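Local coordinates for malonyl CoA-ACP transacylase (Xanthomonas oryzae pv. oryzae, PDB 3R97), which probably transfers the malonyl group from malonyl-CoA to the thiol of holo-acyl carrier protein, the step that supplies extender units for fatty acid synthesis, at residues A[18-23]-A[66-71]; A[7-12]-A[274-279]. All coordinates share one frame; numbering follows the deposited sequence.

Contact 1 (A[18-23]-A[66-71]); sequences LGMLAE and PALLAA
Met20 and Leu21 reach across to Ala67, Leu68 and Ala71, one side of helix 61-81, in a loop-on-helix packing within the acyl transferase fold. The contact is apolar, with no hydrogen bond between the two segments. Met20 does most of the work with the end of its chain: the methyl CE lies 3.8 Å from CB of Ala67, while SD meets CD2 of Leu68 at 4.0 Å. The Met20 and Leu68 side chains cross at about a right angle. With CG of Met20 between its backbone N and carbonyl carbon (chi1 70°) and the chain extended beyond it, CE arrives at the helix. One helical turn beyond Ala67, CD1 of Leu21 rests 3.9 Å from CB of Ala71. Met20 CE reaches Ala67 O and Leu21 CD1 reaches Ala71 O, both at 3.6 Å, past the short alanine methyls.

Behind this first shell, a type II turn from Gly19 to Ala22, closed by the bond from Ala22 N to Gly19 O, sets Met20 and Leu21 at its two central positions. Leu21 is also the N-cap residue of helix 22-25. From helix 46-52, Gln51 bonds through its NE2 to the carbonyl O of Met20.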
loop_
_atom_site.group_PDB
_atom_site.type_symbol
_atom_site.label_atom_id
_atom_site.label_comp_id
_atom_site.label_asym_id
_atom_site.label_seq_id
_atom_site.Cartn_x
_atom_site.Cartn_y
_atom_site.Cartn_z
ATOM N N LEU A 18 12.088 4.840 10.563
ATOM C CA LEU A 18 13.059 5.906 10.769
ATOM C C LEU A 18 14.308 5.565 10.007
ATOM O O LEU A 18 14.822 4.489 10.196
ATOM C CB LEU A 18 13.452 5.935 12.220
ATOM C CG LEU A 18 12.970 7.112 13.071
ATOM C CD1 LEU A 18 13.951 7.250 14.316
ATOM C CD2 LEU A 18 12.849 8.448 12.311
ATOM N N GLY A 19 14.804 6.448 9.138
ATOM C CA GLY A 19 16.047 6.138 8.379
ATOM C C GLY A 19 15.824 5.345 7.087
ATOM O O GLY A 19 16.784 4.942 6.430
ATOM N N MET A 20 14.567 5.131 6.692
ATOM C CA MET A 20 14.331 4.387 5.454
ATOM C C MET A 20 15.064 5.045 4.271
ATOM O O MET A 20 15.116 6.287 4.155
ATOM C CB MET A 20 12.810 4.207 5.223
ATOM C CG MET A 20 12.052 5.475 4.861
ATOM S SD MET A 20 10.300 5.114 4.844
ATOM C CE MET A 20 9.516 6.726 4.579
ATOM N N LEU A 21 15.667 4.210 3.418
ATOM C CA LEU A 21 16.479 4.643 2.262
ATOM C C LEU A 21 17.755 5.432 2.587
ATOM O O LEU A 21 18.430 5.968 1.687
ATOM C CB LEU A 21 15.621 5.416 1.254
ATOM C CG LEU A 21 14.299 4.821 0.735
ATOM C CD1 LEU A 21 13.844 5.580 -0.496
ATOM C CD2 LEU A 21 14.404 3.363 0.407
ATOM N N ALA A 22 18.091 5.523 3.866
ATOM C CA ALA A 22 19.287 6.261 4.262
ATOM C C ALA A 22 20.474 5.837 3.442
ATOM O O ALA A 22 21.167 6.673 2.881
ATOM C CB ALA A 22 19.604 6.123 5.808
ATOM N N GLU A 23 20.702 4.538 3.371
ATOM C CA GLU A 23 21.929 4.029 2.794
ATOM C C GLU A 23 21.960 4.179 1.263
ATOM O O GLU A 23 23.039 4.302 0.687
ATOM C CB GLU A 23 22.193 2.570 3.242
ATOM C CG GLU A 23 22.316 2.450 4.750
ATOM C CD GLU A 23 22.238 1.004 5.253
ATOM O OE1 GLU A 23 21.278 0.230 4.912
ATOM O OE2 GLU A 23 23.163 0.647 6.003
ATOM N N PRO A 66 2.396 10.168 2.331
ATOM C CA PRO A 66 3.255 10.846 1.341
ATOM C C PRO A 66 4.738 10.460 1.449
ATOM O O PRO A 66 5.465 10.541 0.455
ATOM C CB PRO A 66 3.070 12.357 1.637
ATOM C CG PRO A 66 2.486 12.451 3.052
ATOM C CD PRO A 66 1.783 11.095 3.308
ATOM N N ALA A 67 5.182 10.039 2.627
ATOM C CA ALA A 67 6.599 9.643 2.837
ATOM C C ALA A 67 6.855 8.351 2.128
ATOM O O ALA A 67 7.961 8.114 1.621
ATOM C CB ALA A 67 6.910 9.443 4.370
ATOM N N LEU A 68 5.838 7.475 2.163
ATOM C CA LEU A 68 5.982 6.144 1.520
ATOM C C LEU A 68 5.819 6.285 0.044
ATOM O O LEU A 68 6.516 5.628 -0.682
ATOM C CB LEU A 68 5.045 5.097 2.102
ATOM C CG LEU A 68 5.528 4.530 3.446
ATOM C CD1 LEU A 68 4.520 3.536 4.034
ATOM C CD2 LEU A 68 6.851 3.856 3.262
ATOM N N LEU A 69 4.955 7.193 -0.413
ATOM C CA LEU A 69 4.842 7.443 -1.847
ATOM C C LEU A 69 6.160 8.027 -2.365
ATOM O O LEU A 69 6.699 7.540 -3.379
ATOM C CB LEU A 69 3.642 8.343 -2.152
ATOM C CG LEU A 69 3.316 8.653 -3.601
ATOM C CD1 LEU A 69 1.802 8.621 -3.790
ATOM C CD2 LEU A 69 3.845 9.986 -4.035
ATOM N N ALA A 70 6.712 9.038 -1.672
ATOM C CA ALA A 70 8.064 9.596 -2.038
ATOM C C ALA A 70 9.133 8.496 -2.078
ATOM O O ALA A 70 9.891 8.396 -3.015
ATOM C CB ALA A 70 8.509 10.733 -1.048
ATOM N N ALA A 71 9.181 7.655 -1.050
ATOM C CA ALA A 71 10.154 6.540 -1.000
ATOM C C ALA A 71 10.029 5.587 -2.198
ATOM O O ALA A 71 11.055 5.164 -2.762
ATOM C CB ALA A 71 9.989 5.745 0.335
#

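Contact 2 (A[7-12]-A[274-279]); sequences AFVFPG and IAECGP
Phe8 presents one face of its ring to Ala275, on the neighbouring parallel strand in the central sheet of the acyl transferase fold, and part of its edge to Cys277, just past that strand's end. The CB methyl of Ala275 makes a CH-pi contact 3.8 Å from the Phe8 ring centroid, displaced toward the rim. Trp76 and Trp79 add edge-to-face contacts with the same ring. SG of Cys277 touches two rings, in plane at the edge of Phe8 and obliquely at Phe10, where it is 3.5 Å from CE2; standing opposite the backbone N of Cys277 (chi1 -178°), it points to that side.

Between the strands, the backbones pair in parallel register, with Phe8 beside Ala275 and Val9 beside Glu276. Ala275 N donates to Ala7 O, Val9 N to Ala275 O at 3.0 Å, and Cys277 N to Val9 O at 2.7 Å; the last is nearly straight, with an N-H...O angle of 175°. On the other face of the sheet from Phe8 and Ala275, CG1 of Val9 meets CG2 of Ile274 at 3.6 Å, the two side chains crossing at a slant. Val9 also packs on Trp259 and Leu266 of helix 259-268, Ile274 on Leu294. Glu276 extends on this face too, but its carboxylate is held elsewhere: OE2 accepts from Leu283 N and OE1 bonds to Ser284 OG, near the start of helix 282-290.

Phe10 bonds through its backbone to His93 and its side chain touches the GxSxG residues, consistent with a nucleophile elbow at the predicted active-site Ser94.

Past the strand ends the segments remain together. CG of Pro11 packs on O of Pro279 at 3.4 Å. The two proline rings meet at about a right angle, with CG of Pro11 3.7 Å from CD of Pro279.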
loop_
_atom_site.group_PDB
_atom_site.type_symbol
_atom_site.label_atom_id
_atom_site.label_comp_id
_atom_site.label_asym_id
_atom_site.label_seq_id
_atom_site.Cartn_x
_atom_site.Cartn_y
_atom_site.Cartn_z
ATOM N N ALA A 7 7.045 -7.436 -12.783
ATOM C CA ALA A 7 6.091 -6.516 -12.204
ATOM C C ALA A 7 6.787 -5.775 -11.085
ATOM O O ALA A 7 7.726 -6.329 -10.481
ATOM C CB ALA A 7 4.855 -7.267 -11.679
ATOM N N PHE A 8 6.386 -4.528 -10.844
ATOM C CA PHE A 8 6.783 -3.813 -9.632
ATOM C C PHE A 8 5.574 -3.645 -8.731
ATOM O O PHE A 8 4.461 -3.396 -9.226
ATOM C CB PHE A 8 7.360 -2.428 -9.924
ATOM C CG PHE A 8 8.827 -2.424 -10.203
ATOM C CD1 PHE A 8 9.384 -3.356 -11.089
ATOM C CD2 PHE A 8 9.653 -1.475 -9.600
ATOM C CE1 PHE A 8 10.736 -3.365 -11.341
ATOM C CE2 PHE A 8 10.990 -1.460 -9.847
ATOM C CZ PHE A 8 11.552 -2.427 -10.742
ATOM N N VAL A 9 5.805 -3.852 -7.432
ATOM C CA VAL A 9 4.793 -3.631 -6.378
ATOM C C VAL A 9 5.325 -2.586 -5.381
ATOM O O VAL A 9 6.557 -2.481 -5.139
ATOM C CB VAL A 9 4.351 -4.962 -5.674
ATOM C CG1 VAL A 9 3.856 -5.978 -6.741
ATOM C CG2 VAL A 9 5.494 -5.589 -4.851
ATOM N N PHE A 10 4.408 -1.826 -4.799
ATOM C CA PHE A 10 4.768 -0.647 -3.959
ATOM C C PHE A 10 4.174 -0.774 -2.545
ATOM O O PHE A 10 2.955 -0.940 -2.411
ATOM C CB PHE A 10 4.326 0.664 -4.659
ATOM C CG PHE A 10 4.990 0.889 -5.959
ATOM C CD1 PHE A 10 4.407 0.425 -7.147
ATOM C CD2 PHE A 10 6.237 1.509 -6.011
ATOM C CE1 PHE A 10 5.049 0.605 -8.400
ATOM C CE2 PHE A 10 6.902 1.719 -7.249
ATOM C CZ PHE A 10 6.299 1.253 -8.470
ATOM N N PRO A 11 5.035 -0.705 -1.491
ATOM C CA PRO A 11 4.485 -0.955 -0.152
ATOM C C PRO A 11 3.685 0.247 0.369
ATOM O O PRO A 11 3.811 1.366 -0.162
ATOM C CB PRO A 11 5.738 -1.244 0.686
ATOM C CG PRO A 11 6.807 -0.278 0.097
ATOM C CD PRO A 11 6.445 -0.234 -1.421
ATOM N N GLY A 12 2.830 -0.011 1.372
ATOM C CA GLY A 12 2.010 0.988 1.987
ATOM C C GLY A 12 2.261 1.014 3.482
ATOM O O GLY A 12 3.332 0.581 3.925
ATOM N N ILE A 274 9.064 -10.209 -9.386
ATOM C CA ILE A 274 8.470 -9.080 -8.705
ATOM C C ILE A 274 9.497 -8.350 -7.825
ATOM O O ILE A 274 10.159 -8.966 -6.999
ATOM C CB ILE A 274 7.198 -9.491 -7.885
ATOM C CG1 ILE A 274 6.184 -10.166 -8.804
ATOM C CG2 ILE A 274 6.552 -8.268 -7.212
ATOM C CD1 ILE A 274 5.027 -10.783 -8.102
ATOM N N ALA A 275 9.615 -7.045 -8.055
ATOM C CA ALA A 275 10.479 -6.172 -7.283
ATOM C C ALA A 275 9.588 -5.356 -6.399
ATOM O O ALA A 275 8.601 -4.782 -6.889
ATOM C CB ALA A 275 11.329 -5.254 -8.195
ATOM N N GLU A 276 9.910 -5.350 -5.103
ATOM C CA GLU A 276 9.161 -4.564 -4.123
ATOM C C GLU A 276 9.853 -3.234 -4.134
ATOM O O GLU A 276 11.040 -3.118 -3.738
ATOM C CB GLU A 276 9.122 -5.205 -2.721
ATOM C CG GLU A 276 8.392 -4.352 -1.644
ATOM C CD GLU A 276 8.115 -5.136 -0.362
ATOM O OE1 GLU A 276 8.744 -6.212 -0.190
ATOM O OE2 GLU A 276 7.247 -4.730 0.465
ATOM N N CYS A 277 9.153 -2.228 -4.627
ATOM C CA CYS A 277 9.867 -0.991 -4.959
ATOM C C CYS A 277 9.646 0.109 -3.916
ATOM O O CYS A 277 8.809 0.969 -4.089
ATOM C CB CYS A 277 9.470 -0.522 -6.377
ATOM S SG CYS A 277 10.332 0.945 -6.920
ATOM N N GLY A 278 10.389 0.061 -2.826
ATOM C CA GLY A 278 10.254 1.014 -1.727
ATOM C C GLY A 278 10.734 0.283 -0.491
ATOM O O GLY A 278 11.269 -0.836 -0.618
ATOM N N PRO A 279 10.499 0.867 0.708
ATOM C CA PRO A 279 11.044 0.302 1.930
ATOM C C PRO A 279 10.422 -0.993 2.447
ATOM O O PRO A 279 9.245 -1.309 2.227
ATOM C CB PRO A 279 10.870 1.437 2.975
ATOM C CG PRO A 279 9.963 2.434 2.358
ATOM C CD PRO A 279 9.573 1.977 0.969
#

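From the N terminus, strand 6-10 enters the central parallel sheet and runs through Pro11 and Gly12 to the turn at 18-23. Contact 1 then closes a mainly helical excursion of 42 residues by bringing helix 61-81 back against that turn. Contact 2 closes a far longer loop of 261 residues, which contains both segments of contact 1 and the predicted active-site residues Ser94 and His203. The two contacts meet at Pro279, the last residue of 274-279, whose ring packs against Met20, Leu68 and Ala71, and again where Leu68 touches Gly12. Together they tie the sheet's strand ends to the early loop and to the helix beside it.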